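Local structure of putative aldo/keto reductase (Salmonella enterica subsp. enterica serovar Typhimurium, 4R9O) at residues 41-46 and 267-272; 22-25 and 29-32; 137-142 and 172-177; 144-149 and 156-161. The protein probably acts as an NADP-dependent oxidoreductase of the aldo/keto reductase family, built on a TIM barrel. All coordinates share one frame; numbering follows the deposited sequence.

Contact 1. Residues 41-46 and 267-272; sequences IEEHLD and GKIERV
I269 lies across the flank of E43 and H44, and its branched side chain makes most of this helix-to-helix contact. Its CG1 packs on E43 CB at 3.7 Å, while CG2 turns to the carboxylate end of the same residue, 3.8 Å from E43 OE1. The two side chains cross at a slant, with the aliphatic part of the glutamate lying against the isoleucine and its charged end lying toward the exposed side. Farther along, CD1 of I269 reaches the helix backbone and sits 3.9 Å from H44 N. What sends it there is the first torsion: CG1 stands opposite the backbone N (chi1 -160°), and the second torsion then folds CD1 toward the histidine. V272, one turn on, adds a looser touch, its CG1 at 4.4 Å from H44 CB.

The second shell fixes the histidine. Its ring stands with one face over I41 O, 3.6 Å from the plane, and both ring nitrogens are engaged: ND1 with V49 O and NE2 with Y24 OH. The buried imidazole is thereby held against rotation while its CB serves as a packing surface. Just before helix 269-276 starts, K268 N bonds to S266 OG.

In the barrel, the C-terminal half of helix 34-46 thus meets the first turn of helix 269-276, and H44 and V272 both rest on M22 of strand 16-23.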
loop_
_atom_site.group_PDB
_atom_site.type_symbol
_atom_site.label_atom_id
_atom_site.label_comp_id
_atom_site.label_asym_id
_atom_site.label_seq_id
_atom_site.Cartn_x
_atom_site.Cartn_y
_atom_site.Cartn_z
ATOM N N ILE C 41 -20.767 -34.933 -19.578
ATOM C CA ILE C 41 -19.418 -35.483 -19.622
ATOM C C ILE C 41 -19.117 -36.038 -21.011
ATOM O O ILE C 41 -18.102 -35.702 -21.612
ATOM C CB ILE C 41 -19.225 -36.597 -18.566
ATOM C CG1 ILE C 41 -19.311 -36.013 -17.151
ATOM C CG2 ILE C 41 -17.889 -37.311 -18.774
ATOM C CD1 ILE C 41 -19.383 -37.058 -16.057
ATOM N N GLU C 42 -20.015 -36.879 -21.525
ATOM C CA GLU C 42 -19.859 -37.439 -22.864
ATOM C C GLU C 42 -19.734 -36.352 -23.923
ATOM O O GLU C 42 -19.017 -36.519 -24.906
ATOM C CB GLU C 42 -21.041 -38.361 -23.204
ATOM C CG GLU C 42 -21.028 -39.665 -22.442
ATOM C CD GLU C 42 -22.200 -40.551 -22.793
ATOM O OE1 GLU C 42 -23.178 -40.038 -23.375
ATOM O OE2 GLU C 42 -22.139 -41.759 -22.482
ATOM N N GLU C 43 -20.433 -35.237 -23.726
ATOM C CA GLU C 43 -20.417 -34.158 -24.710
ATOM C C GLU C 43 -19.099 -33.380 -24.705
ATOM O O GLU C 43 -18.614 -32.984 -25.768
ATOM C CB GLU C 43 -21.600 -33.208 -24.488
ATOM C CG GLU C 43 -22.853 -33.632 -25.274
ATOM C CD GLU C 43 -24.116 -32.896 -24.858
ATOM O OE1 GLU C 43 -24.125 -32.283 -23.773
ATOM O OE2 GLU C 43 -25.108 -32.938 -25.619
ATOM N N HIS C 44 -18.498 -33.151 -23.538
ATOM C CA HIS C 44 -17.246 -32.406 -23.568
ATOM C C HIS C 44 -16.102 -33.364 -23.912
ATOM O O HIS C 44 -15.098 -32.957 -24.502
ATOM C CB HIS C 44 -17.010 -31.599 -22.263
ATOM C CG HIS C 44 -16.665 -32.399 -21.036
ATOM N ND1 HIS C 44 -15.535 -33.181 -20.936
ATOM C CD2 HIS C 44 -17.258 -32.441 -19.817
ATOM C CE1 HIS C 44 -15.472 -33.708 -19.724
ATOM N NE2 HIS C 44 -16.503 -33.270 -19.024
ATOM N N LEU C 45 -16.290 -34.638 -23.597
ATOM C CA LEU C 45 -15.374 -35.701 -24.007
ATOM C C LEU C 45 -15.243 -35.741 -25.529
ATOM O O LEU C 45 -14.140 -35.823 -26.068
ATOM C CB LEU C 45 -15.878 -37.044 -23.476
ATOM C CG LEU C 45 -14.945 -38.067 -22.823
ATOM C CD1 LEU C 45 -13.811 -37.407 -22.081
ATOM C CD2 LEU C 45 -15.743 -38.950 -21.870
ATOM N N ASP C 46 -16.391 -35.676 -26.207
ATOM C CA ASP C 46 -16.467 -35.644 -27.664
ATOM C C ASP C 46 -15.727 -34.465 -28.270
ATOM O O ASP C 46 -15.193 -34.558 -29.372
ATOM C CB ASP C 46 -17.925 -35.595 -28.116
ATOM C CG ASP C 46 -18.562 -36.963 -28.178
ATOM O OD1 ASP C 46 -17.847 -37.929 -28.523
ATOM O OD2 ASP C 46 -19.776 -37.068 -27.891
ATOM N N GLY C 267 -21.663 -25.183 -16.877
ATOM C CA GLY C 267 -22.371 -26.434 -17.079
ATOM C C GLY C 267 -23.173 -26.460 -18.366
ATOM O O GLY C 267 -23.974 -27.364 -18.584
ATOM N N LYS C 268 -22.949 -25.468 -19.222
ATOM C CA LYS C 268 -23.633 -25.386 -20.510
ATOM C C LYS C 268 -22.692 -25.763 -21.656
ATOM O O LYS C 268 -21.703 -25.071 -21.917
ATOM C CB LYS C 268 -24.192 -23.979 -20.724
ATOM C CG LYS C 268 -25.174 -23.522 -19.652
ATOM C CD LYS C 268 -25.682 -22.116 -19.946
ATOM C CE LYS C 268 -26.675 -21.642 -18.897
ATOM N NZ LYS C 268 -27.866 -22.522 -18.828
ATOM N N ILE C 269 -23.001 -26.860 -22.344
ATOM C CA ILE C 269 -22.098 -27.386 -23.362
ATOM C C ILE C 269 -21.938 -26.396 -24.513
ATOM O O ILE C 269 -20.913 -26.380 -25.191
ATOM C CB ILE C 269 -22.578 -28.756 -23.895
ATOM C CG1 ILE C 269 -21.410 -29.499 -24.549
ATOM C CG2 ILE C 269 -23.776 -28.604 -24.832
ATOM C CD1 ILE C 269 -20.196 -29.636 -23.640
ATOM N N GLU C 270 -22.948 -25.554 -24.703
ATOM C CA GLU C 270 -22.877 -24.450 -25.650
ATOM C C GLU C 270 -21.683 -23.546 -25.349
ATOM O O GLU C 270 -20.926 -23.186 -26.249
ATOM C CB GLU C 270 -24.182 -23.648 -25.610
ATOM C CG GLU C 270 -24.701 -23.420 -24.191
ATOM C CD GLU C 270 -26.215 -23.460 -24.093
ATOM O OE1 GLU C 270 -26.847 -22.382 -24.127
ATOM O OE2 GLU C 270 -26.774 -24.575 -23.982
ATOM N N ARG C 271 -21.514 -23.199 -24.076
ATOM C CA ARG C 271 -20.457 -22.283 -23.654
ATOM C C ARG C 271 -19.079 -22.942 -23.626
ATOM O O ARG C 271 -18.067 -22.281 -23.868
ATOM C CB ARG C 271 -20.780 -21.696 -22.279
ATOM C CG ARG C 271 -21.793 -20.559 -22.311
ATOM C CD ARG C 271 -21.970 -19.942 -20.927
ATOM N NE ARG C 271 -20.693 -19.527 -20.341
ATOM C CZ ARG C 271 -20.235 -18.277 -20.330
ATOM N NH1 ARG C 271 -20.951 -17.292 -20.863
ATOM N NH2 ARG C 271 -19.060 -18.009 -19.774
ATOM N N VAL C 272 -19.034 -24.230 -23.306
ATOM C CA VAL C 272 -17.806 -25.010 -23.434
ATOM C C VAL C 272 -17.302 -25.001 -24.877
ATOM O O VAL C 272 -16.121 -24.783 -25.127
ATOM C CB VAL C 272 -18.006 -26.478 -23.000
ATOM C CG1 VAL C 272 -16.775 -27.319 -23.357
ATOM C CG2 VAL C 272 -18.332 -26.565 -21.520
#

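Contact 2. Residues 22-25 and 29-32; sequences MGYW and DWNM
W30 meets M22 and Y24 with the far end of its indole, and the path from CB to that end explains the contact. CB points toward the segment 22-25, and CG lies opposite the carbonyl carbon (chi1 -58°), which carries the ring system across to it. The six-membered ring does the touching. CZ2 is the first atom to arrive, 4.0 Å from M22 CE and near the carbonyl oxygen of G23. At the outermost corner, CH2 approaches M22 CE to 3.6 Å and lies 3.8 Å from Y24 CD1. CZ3, next round the ring, comes to 3.6 Å from Y24 CE1.

M22 approaches from the opposite direction: its chain bends at the second and third torsions, so that the terminal methyl rather than the sulfur meets the indole. The tyrosine side chain crosses that of W30 at about a right angle. Their ring planes are 51° apart with centroids separated by 5.6 Å, an oblique meeting of the two rings.

Further aromatic groups join the cluster, F40 meeting W30 and F67 meeting Y24, each edge-to-face. D29, beside W30, forms salt bridges with R26 and with R230 of the second subunit.

Across the two segments, then, the contacts are apolar and aromatic apart from G23 O, which lies near the indole; the tyrosine hydroxyl is satisfied by a residue of helix 34-46. The contact rests on van der Waals packing, with no polar bond between the two segments, and it places W30 beside G267, a residue likely to bind NADP(+).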
loop_
_atom_site.group_PDB
_atom_site.type_symbol
_atom_site.label_atom_id
_atom_site.label_comp_id
_atom_site.label_asym_id
_atom_site.label_seq_id
_atom_site.Cartn_x
_atom_site.Cartn_y
_atom_site.Cartn_z
ATOM N N MET C 22 -12.305 -29.106 -17.810
ATOM C CA MET C 22 -13.660 -28.889 -17.292
ATOM C C MET C 22 -13.650 -28.873 -15.766
ATOM O O MET C 22 -13.324 -29.877 -15.133
ATOM C CB MET C 22 -14.630 -29.961 -17.800
ATOM C CG MET C 22 -16.084 -29.675 -17.440
ATOM S SD MET C 22 -16.704 -28.179 -18.249
ATOM C CE MET C 22 -17.595 -27.402 -16.906
ATOM N N GLY C 23 -14.007 -27.734 -15.179
ATOM C CA GLY C 23 -14.043 -27.583 -13.727
ATOM C C GLY C 23 -15.435 -27.839 -13.153
ATOM O O GLY C 23 -16.439 -27.375 -13.693
ATOM N N TYR C 24 -15.498 -28.573 -12.046
ATOM C CA TYR C 24 -16.779 -28.989 -11.497
ATOM C C TYR C 24 -17.100 -28.384 -10.126
ATOM O O TYR C 24 -17.936 -28.913 -9.392
ATOM C CB TYR C 24 -16.829 -30.522 -11.429
ATOM C CG TYR C 24 -17.151 -31.147 -12.772
ATOM C CD1 TYR C 24 -18.471 -31.235 -13.215
ATOM C CD2 TYR C 24 -16.146 -31.628 -13.607
ATOM C CE1 TYR C 24 -18.780 -31.789 -14.447
ATOM C CE2 TYR C 24 -16.450 -32.190 -14.851
ATOM C CZ TYR C 24 -17.767 -32.269 -15.263
ATOM O OH TYR C 24 -18.089 -32.830 -16.484
ATOM N N TRP C 25 -16.482 -27.251 -9.797
ATOM C CA TRP C 25 -16.724 -26.653 -8.491
ATOM C C TRP C 25 -18.151 -26.127 -8.340
ATOM O O TRP C 25 -18.645 -26.031 -7.221
ATOM C CB TRP C 25 -15.694 -25.544 -8.204
ATOM C CG TRP C 25 -15.999 -24.170 -8.741
ATOM C CD1 TRP C 25 -16.579 -23.131 -8.060
ATOM C CD2 TRP C 25 -15.711 -23.677 -10.053
ATOM N NE1 TRP C 25 -16.680 -22.027 -8.875
ATOM C CE2 TRP C 25 -16.152 -22.334 -10.102
ATOM C CE3 TRP C 25 -15.123 -24.235 -11.191
ATOM C CZ2 TRP C 25 -16.026 -21.546 -11.248
ATOM C CZ3 TRP C 25 -14.994 -23.448 -12.327
ATOM C CH2 TRP C 25 -15.444 -22.115 -12.346
ATOM N N ASP C 29 -24.814 -26.398 -8.297
ATOM C CA ASP C 29 -25.667 -25.285 -8.715
ATOM C C ASP C 29 -26.309 -25.527 -10.085
ATOM O O ASP C 29 -27.282 -24.868 -10.433
ATOM C CB ASP C 29 -24.877 -23.971 -8.756
ATOM C CG ASP C 29 -24.293 -23.579 -7.399
ATOM O OD1 ASP C 29 -24.712 -24.137 -6.363
ATOM O OD2 ASP C 29 -23.408 -22.699 -7.377
ATOM N N TRP C 30 -25.759 -26.458 -10.864
ATOM C CA TRP C 30 -26.298 -26.755 -12.197
ATOM C C TRP C 30 -27.621 -27.506 -12.117
ATOM O O TRP C 30 -28.393 -27.517 -13.082
ATOM C CB TRP C 30 -25.309 -27.576 -13.025
ATOM C CG TRP C 30 -23.967 -26.937 -13.215
ATOM C CD1 TRP C 30 -23.616 -25.651 -12.926
ATOM C CD2 TRP C 30 -22.793 -27.567 -13.740
ATOM N NE1 TRP C 30 -22.293 -25.439 -13.240
ATOM C CE2 TRP C 30 -21.762 -26.603 -13.732
ATOM C CE3 TRP C 30 -22.514 -28.854 -14.215
ATOM C CZ2 TRP C 30 -20.474 -26.886 -14.178
ATOM C CZ3 TRP C 30 -21.236 -29.134 -14.659
ATOM C CH2 TRP C 30 -20.228 -28.153 -14.633
ATOM N N ASN C 31 -27.869 -28.145 -10.976
ATOM C CA ASN C 31 -29.078 -28.947 -10.768
ATOM C C ASN C 31 -29.251 -30.042 -11.828
ATOM O O ASN C 31 -30.309 -30.161 -12.457
ATOM C CB ASN C 31 -30.320 -28.047 -10.736
ATOM C CG ASN C 31 -30.347 -27.134 -9.523
ATOM O OD1 ASN C 31 -30.593 -25.932 -9.639
ATOM N ND2 ASN C 31 -30.090 -27.701 -8.349
ATOM N N MET C 32 -28.203 -30.840 -12.014
ATOM C CA MET C 32 -28.230 -31.957 -12.954
ATOM C C MET C 32 -28.539 -33.282 -12.262
ATOM O O MET C 32 -28.037 -33.558 -11.170
ATOM C CB MET C 32 -26.891 -32.080 -13.686
ATOM C CG MET C 32 -26.693 -31.141 -14.864
ATOM S SD MET C 32 -25.134 -31.496 -15.720
ATOM C CE MET C 32 -25.158 -30.250 -17.010
#

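Contact 3. Residues 137-142 and 172-177; sequences MDADDV and QSRLPF
R174 folds over A139 and D140 at the start of helix 139-151, on the outer wall of the TIM barrel, where the end of helix 165-173 comes alongside its neighbour. The arginine and aspartate side chains cross at a slant, their guanidinium and carboxylate planes 38° apart, and of the arginine nitrogens only NE pairs with D140 across the segments. It meets D140 OD1 at 2.9 Å, and the N-H is poorly aimed (123°), leaving a weak hydrogen bond within the ion pair. The first torsion of R174 (chi1 -51°) sets its CG on A139 CB, 3.5 Å away, and a bend at the second then turns CD and NE toward D140 OD1.

D138 is the N-cap, its OD1 accepting weak bonds from the backbone N atoms of D140 and D141.

Both charged groups also look outward to the third subunit: R174 gives its terminal nitrogens to Q203 O and Q204 O there, and D140 OD2 pairs with R206 of that same chain. The intramolecular bridge is therefore one part of a polar network at the subunit interface. A water also bridges the two segments, accepting from R174 NH2 at 3.1 Å and, weakly, from D140 N at 3.3 Å.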
loop_
_atom_site.group_PDB
_atom_site.type_symbol
_atom_site.label_atom_id
_atom_site.label_comp_id
_atom_site.label_asym_id
_atom_site.label_seq_id
_atom_site.Cartn_x
_atom_site.Cartn_y
_atom_site.Cartn_z
ATOM N N MET C 137 2.075 -25.823 6.949
ATOM C CA MET C 137 2.536 -26.905 6.087
ATOM C C MET C 137 3.943 -27.390 6.431
ATOM O O MET C 137 4.920 -26.636 6.376
ATOM C CB MET C 137 2.513 -26.497 4.608
ATOM C CG MET C 137 2.972 -27.643 3.719
ATOM S SD MET C 137 3.059 -27.318 1.951
ATOM C CE MET C 137 4.607 -26.424 1.807
ATOM N N ASP C 138 4.023 -28.672 6.765
ATOM C CA ASP C 138 5.275 -29.369 6.987
ATOM C C ASP C 138 5.541 -30.227 5.753
ATOM O O ASP C 138 4.875 -31.240 5.531
ATOM C CB ASP C 138 5.187 -30.217 8.273
ATOM C CG ASP C 138 6.491 -30.927 8.615
ATOM O OD1 ASP C 138 7.185 -31.428 7.709
ATOM O OD2 ASP C 138 6.812 -31.008 9.817
ATOM N N ALA C 139 6.506 -29.811 4.940
ATOM C CA ALA C 139 6.715 -30.416 3.625
ATOM C C ALA C 139 7.093 -31.903 3.704
ATOM O O ALA C 139 6.739 -32.675 2.812
ATOM C CB ALA C 139 7.778 -29.636 2.859
ATOM N N ASP C 140 7.801 -32.289 4.770
ATOM C CA ASP C 140 8.151 -33.693 5.025
ATOM C C ASP C 140 6.904 -34.553 5.185
ATOM O O ASP C 140 6.858 -35.695 4.741
ATOM C CB ASP C 140 8.995 -33.844 6.298
ATOM C CG ASP C 140 10.443 -33.423 6.115
ATOM O OD1 ASP C 140 10.886 -33.215 4.963
ATOM O OD2 ASP C 140 11.144 -33.317 7.149
ATOM N N ASP C 141 5.911 -33.993 5.865
ATOM C CA ASP C 141 4.656 -34.683 6.124
ATOM C C ASP C 141 3.852 -34.875 4.846
ATOM O O ASP C 141 3.309 -35.960 4.605
ATOM C CB ASP C 141 3.833 -33.909 7.144
ATOM C CG ASP C 141 4.360 -34.066 8.554
ATOM O OD1 ASP C 141 5.241 -34.929 8.788
ATOM O OD2 ASP C 141 3.874 -33.324 9.434
ATOM N N VAL C 142 3.775 -33.822 4.035
ATOM C CA VAL C 142 3.109 -33.896 2.740
ATOM C C VAL C 142 3.814 -34.924 1.857
ATOM O O VAL C 142 3.161 -35.757 1.231
ATOM C CB VAL C 142 3.081 -32.519 2.035
ATOM C CG1 VAL C 142 2.420 -32.617 0.641
ATOM C CG2 VAL C 142 2.365 -31.498 2.916
ATOM N N GLN C 172 8.705 -29.000 -3.314
ATOM C CA GLN C 172 9.414 -29.750 -4.348
ATOM C C GLN C 172 10.692 -30.392 -3.819
ATOM O O GLN C 172 11.036 -31.514 -4.214
ATOM C CB GLN C 172 9.755 -28.849 -5.542
ATOM C CG GLN C 172 10.471 -29.581 -6.679
ATOM C CD GLN C 172 9.600 -30.672 -7.322
ATOM O OE1 GLN C 172 8.810 -30.397 -8.221
ATOM N NE2 GLN C 172 9.763 -31.911 -6.874
ATOM N N SER C 173 11.387 -29.684 -2.924
ATOM C CA SER C 173 12.658 -30.176 -2.379
ATOM C C SER C 173 12.515 -31.546 -1.722
ATOM O O SER C 173 13.468 -32.318 -1.690
ATOM C CB SER C 173 13.250 -29.180 -1.368
ATOM O OG SER C 173 12.432 -29.016 -0.222
ATOM N N ARG C 174 11.318 -31.861 -1.237
ATOM C CA ARG C 174 11.101 -33.101 -0.506
ATOM C C ARG C 174 10.672 -34.261 -1.405
ATOM O O ARG C 174 10.644 -35.406 -0.962
ATOM C CB ARG C 174 10.051 -32.895 0.581
ATOM C CG ARG C 174 10.308 -31.693 1.512
ATOM C CD ARG C 174 11.672 -31.785 2.143
ATOM N NE ARG C 174 11.793 -30.989 3.365
ATOM C CZ ARG C 174 12.679 -30.014 3.539
ATOM N NH1 ARG C 174 13.522 -29.700 2.564
ATOM N NH2 ARG C 174 12.730 -29.362 4.691
ATOM N N LEU C 175 10.344 -33.968 -2.659
ATOM C CA LEU C 175 9.728 -34.974 -3.532
ATOM C C LEU C 175 10.683 -35.570 -4.557
ATOM O O LEU C 175 11.476 -34.863 -5.175
ATOM C CB LEU C 175 8.520 -34.367 -4.243
ATOM C CG LEU C 175 7.402 -33.944 -3.289
ATOM C CD1 LEU C 175 6.308 -33.153 -3.998
ATOM C CD2 LEU C 175 6.808 -35.155 -2.583
ATOM N N PRO C 176 10.606 -36.895 -4.744
ATOM C CA PRO C 176 11.427 -37.586 -5.741
ATOM C C PRO C 176 10.852 -37.456 -7.157
ATOM O O PRO C 176 11.508 -37.838 -8.126
ATOM C CB PRO C 176 11.401 -39.039 -5.263
ATOM C CG PRO C 176 10.085 -39.165 -4.567
ATOM C CD PRO C 176 9.841 -37.835 -3.905
ATOM N N PHE C 177 9.640 -36.922 -7.266
ATOM C CA PHE C 177 9.027 -36.669 -8.568
ATOM C C PHE C 177 8.628 -35.200 -8.724
ATOM O O PHE C 177 8.381 -34.506 -7.734
ATOM C CB PHE C 177 7.806 -37.569 -8.772
ATOM C CG PHE C 177 7.024 -37.827 -7.513
ATOM C CD1 PHE C 177 6.306 -36.808 -6.905
ATOM C CD2 PHE C 177 7.008 -39.086 -6.939
ATOM C CE1 PHE C 177 5.596 -37.039 -5.748
ATOM C CE2 PHE C 177 6.293 -39.326 -5.786
ATOM C CZ PHE C 177 5.589 -38.299 -5.185
HETATM O O HOH W 1 10.040 -30.172 6.036
#

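Contact 4. Residues 144-149 and 156-161; sequences EAFQHL and RHFGVS
Facing F158, F146 projects from a helix that runs nearly antiparallel to the strand 157-161, the short axes 153° apart in direction and 9.7 Å from each other at closest approach. The two phenylalanines fill that gap as an offset stack. Their planes differ by 20° and their centroids by 4.3 Å, and F158 CD1 stands over the centre of the F146 ring, its nearest atom there being CG at 3.4 Å.

Each side chain slides past the other in the opposite direction, which brings the root of one beside the ring of the other. F146 CB lies over the F158 face as a CH-pi contact, 3.9 Å from the centroid and only 13° off the normal, while F158 CB reaches F146 CE1 at 3.7 Å. The first torsion of F158 swings the ring away from its own carbonyl and out toward the helix, until CZ lies 3.2 Å from the backbone F146 O. L149, a turn farther on, meets the same ring at its edge, its CB 4.1 Å from F158 CZ.

Other parts of the barrel lie close by: F177 also meets the F158 ring, and I130 and L128 of strand 125-130 back F146 and L149 respectively.

This is the packing of a beta-alpha-beta crossover, in which helix 139-151 covers the strands 125-130 and 155-161 that it connects, the repeating element of the TIM barrel.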
loop_
_atom_site.group_PDB
_atom_site.type_symbol
_atom_site.label_atom_id
_atom_site.label_comp_id
_atom_site.label_asym_id
_atom_site.label_seq_id
_atom_site.Cartn_x
_atom_site.Cartn_y
_atom_site.Cartn_z
ATOM N N GLU C 144 5.563 -37.514 2.807
ATOM C CA GLU C 144 5.235 -38.863 3.278
ATOM C C GLU C 144 3.888 -39.300 2.707
ATOM O O GLU C 144 3.763 -40.402 2.180
ATOM C CB GLU C 144 5.199 -38.938 4.806
ATOM C CG GLU C 144 6.564 -38.881 5.490
ATOM C CD GLU C 144 6.468 -38.986 7.006
ATOM O OE1 GLU C 144 7.228 -38.275 7.696
ATOM O OE2 GLU C 144 5.645 -39.785 7.509
ATOM N N ALA C 145 2.888 -38.426 2.795
ATOM C CA ALA C 145 1.560 -38.754 2.288
ATOM C C ALA C 145 1.613 -39.040 0.789
ATOM O O ALA C 145 1.116 -40.076 0.328
ATOM C CB ALA C 145 0.574 -37.630 2.589
ATOM N N PHE C 146 2.221 -38.126 0.038
ATOM C CA PHE C 146 2.343 -38.287 -1.407
ATOM C C PHE C 146 3.081 -39.582 -1.754
ATOM O O PHE C 146 2.657 -40.304 -2.659
ATOM C CB PHE C 146 3.063 -37.086 -2.045
ATOM C CG PHE C 146 2.209 -35.842 -2.163
ATOM C CD1 PHE C 146 2.692 -34.727 -2.829
ATOM C CD2 PHE C 146 0.935 -35.786 -1.613
ATOM C CE1 PHE C 146 1.920 -33.574 -2.952
ATOM C CE2 PHE C 146 0.160 -34.638 -1.727
ATOM C CZ PHE C 146 0.666 -33.526 -2.403
ATOM N N GLN C 147 4.173 -39.869 -1.039
ATOM C CA GLN C 147 4.912 -41.126 -1.210
ATOM C C GLN C 147 4.016 -42.345 -1.045
ATOM O O GLN C 147 4.069 -43.290 -1.840
ATOM C CB GLN C 147 6.070 -41.243 -0.210
ATOM C CG GLN C 147 7.263 -40.332 -0.457
ATOM C CD GLN C 147 7.260 -39.738 -1.840
ATOM O OE1 GLN C 147 6.783 -38.621 -2.049
ATOM N NE2 GLN C 147 7.789 -40.483 -2.802
ATOM N N HIS C 148 3.218 -42.342 0.013
ATOM C CA HIS C 148 2.372 -43.485 0.281
ATOM C C HIS C 148 1.330 -43.661 -0.819
ATOM O O HIS C 148 1.100 -44.763 -1.297
ATOM C CB HIS C 148 1.687 -43.346 1.635
ATOM C CG HIS C 148 0.697 -44.435 1.908
ATOM N ND1 HIS C 148 -0.663 -44.237 1.836
ATOM C CD2 HIS C 148 0.873 -45.739 2.217
ATOM C CE1 HIS C 148 -1.286 -45.369 2.111
ATOM N NE2 HIS C 148 -0.376 -46.296 2.346
ATOM N N LEU C 149 0.698 -42.564 -1.207
ATOM C CA LEU C 149 -0.355 -42.591 -2.221
ATOM C C LEU C 149 0.202 -43.016 -3.588
ATOM O O LEU C 149 -0.467 -43.703 -4.371
ATOM C CB LEU C 149 -1.019 -41.210 -2.323
ATOM C CG LEU C 149 -2.152 -40.854 -1.354
ATOM C CD1 LEU C 149 -1.836 -41.243 0.065
ATOM C CD2 LEU C 149 -2.469 -39.369 -1.406
ATOM N N ARG C 156 -1.468 -40.931 -9.227
ATOM C CA ARG C 156 -0.421 -41.000 -10.241
ATOM C C ARG C 156 0.551 -39.808 -10.256
ATOM O O ARG C 156 1.742 -39.986 -10.507
ATOM C CB ARG C 156 -1.056 -41.154 -11.618
ATOM C CG ARG C 156 -1.728 -42.517 -11.793
ATOM C CD ARG C 156 -2.207 -42.784 -13.214
ATOM N NE ARG C 156 -2.772 -44.133 -13.303
ATOM C CZ ARG C 156 -3.325 -44.664 -14.391
ATOM N NH1 ARG C 156 -3.808 -45.899 -14.342
ATOM N NH2 ARG C 156 -3.400 -43.970 -15.522
ATOM N N HIS C 157 0.041 -38.601 -10.024
ATOM C CA HIS C 157 0.862 -37.387 -10.076
ATOM C C HIS C 157 0.392 -36.413 -9.012
ATOM O O HIS C 157 -0.704 -36.555 -8.475
ATOM C CB HIS C 157 0.787 -36.727 -11.454
ATOM C CG HIS C 157 1.120 -37.654 -12.588
ATOM N ND1 HIS C 157 2.408 -37.863 -13.017
ATOM C CD2 HIS C 157 0.326 -38.432 -13.363
ATOM C CE1 HIS C 157 2.401 -38.728 -14.022
ATOM N NE2 HIS C 157 1.151 -39.090 -14.245
ATOM N N PHE C 158 1.212 -35.407 -8.736
ATOM C CA PHE C 158 0.962 -34.491 -7.630
ATOM C C PHE C 158 1.272 -33.056 -8.035
ATOM O O PHE C 158 2.148 -32.812 -8.859
ATOM C CB PHE C 158 1.799 -34.883 -6.400
ATOM C CG PHE C 158 1.533 -36.285 -5.912
ATOM C CD1 PHE C 158 0.528 -36.537 -5.004
ATOM C CD2 PHE C 158 2.303 -37.351 -6.364
ATOM C CE1 PHE C 158 0.272 -37.828 -4.555
ATOM C CE2 PHE C 158 2.061 -38.644 -5.921
ATOM C CZ PHE C 158 1.034 -38.885 -5.020
ATOM N N GLY C 159 0.551 -32.112 -7.438
ATOM C CA GLY C 159 0.782 -30.710 -7.708
ATOM C C GLY C 159 0.264 -29.866 -6.572
ATOM O O GLY C 159 -0.112 -30.385 -5.524
ATOM N N VAL C 160 0.246 -28.558 -6.788
ATOM C CA VAL C 160 -0.238 -27.611 -5.800
ATOM C C VAL C 160 -1.136 -26.587 -6.461
ATOM O O VAL C 160 -1.283 -26.569 -7.695
ATOM C CB VAL C 160 0.918 -26.867 -5.094
ATOM C CG1 VAL C 160 1.812 -27.849 -4.358
ATOM C CG2 VAL C 160 1.720 -26.047 -6.117
ATOM N N SER C 161 -1.727 -25.729 -5.632
ATOM C CA SER C 161 -2.601 -24.667 -6.096
ATOM C C SER C 161 -2.369 -23.419 -5.244
ATOM O O SER C 161 -2.308 -23.508 -4.013
ATOM C CB SER C 161 -4.066 -25.111 -6.040
ATOM O OG SER C 161 -4.940 -24.074 -6.459
#

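Overall arrangement
The four contacts form two pairs in different parts of one barrel. Contacts 1 and 2, with centres 11 Å apart, are joined directly through H44 NE2 and Y24 OH, 3.0 Å apart, and through packing of W30 on G267. Contacts 3 and 4, centres 9 Å apart, share helix 139-151, and F177 of one meets F158 of the other. Between the pairs the distances are long: about 36 Å between the centres of contacts 1 and 3, and about 25 Å for contacts 2 and 4, which both reach the barrel sheet. The likely NADP(+) site draws on both regions, through G267 and S161, while Y24 lies about 6 Å, side chain to side chain, from Y58, the probable proton donor.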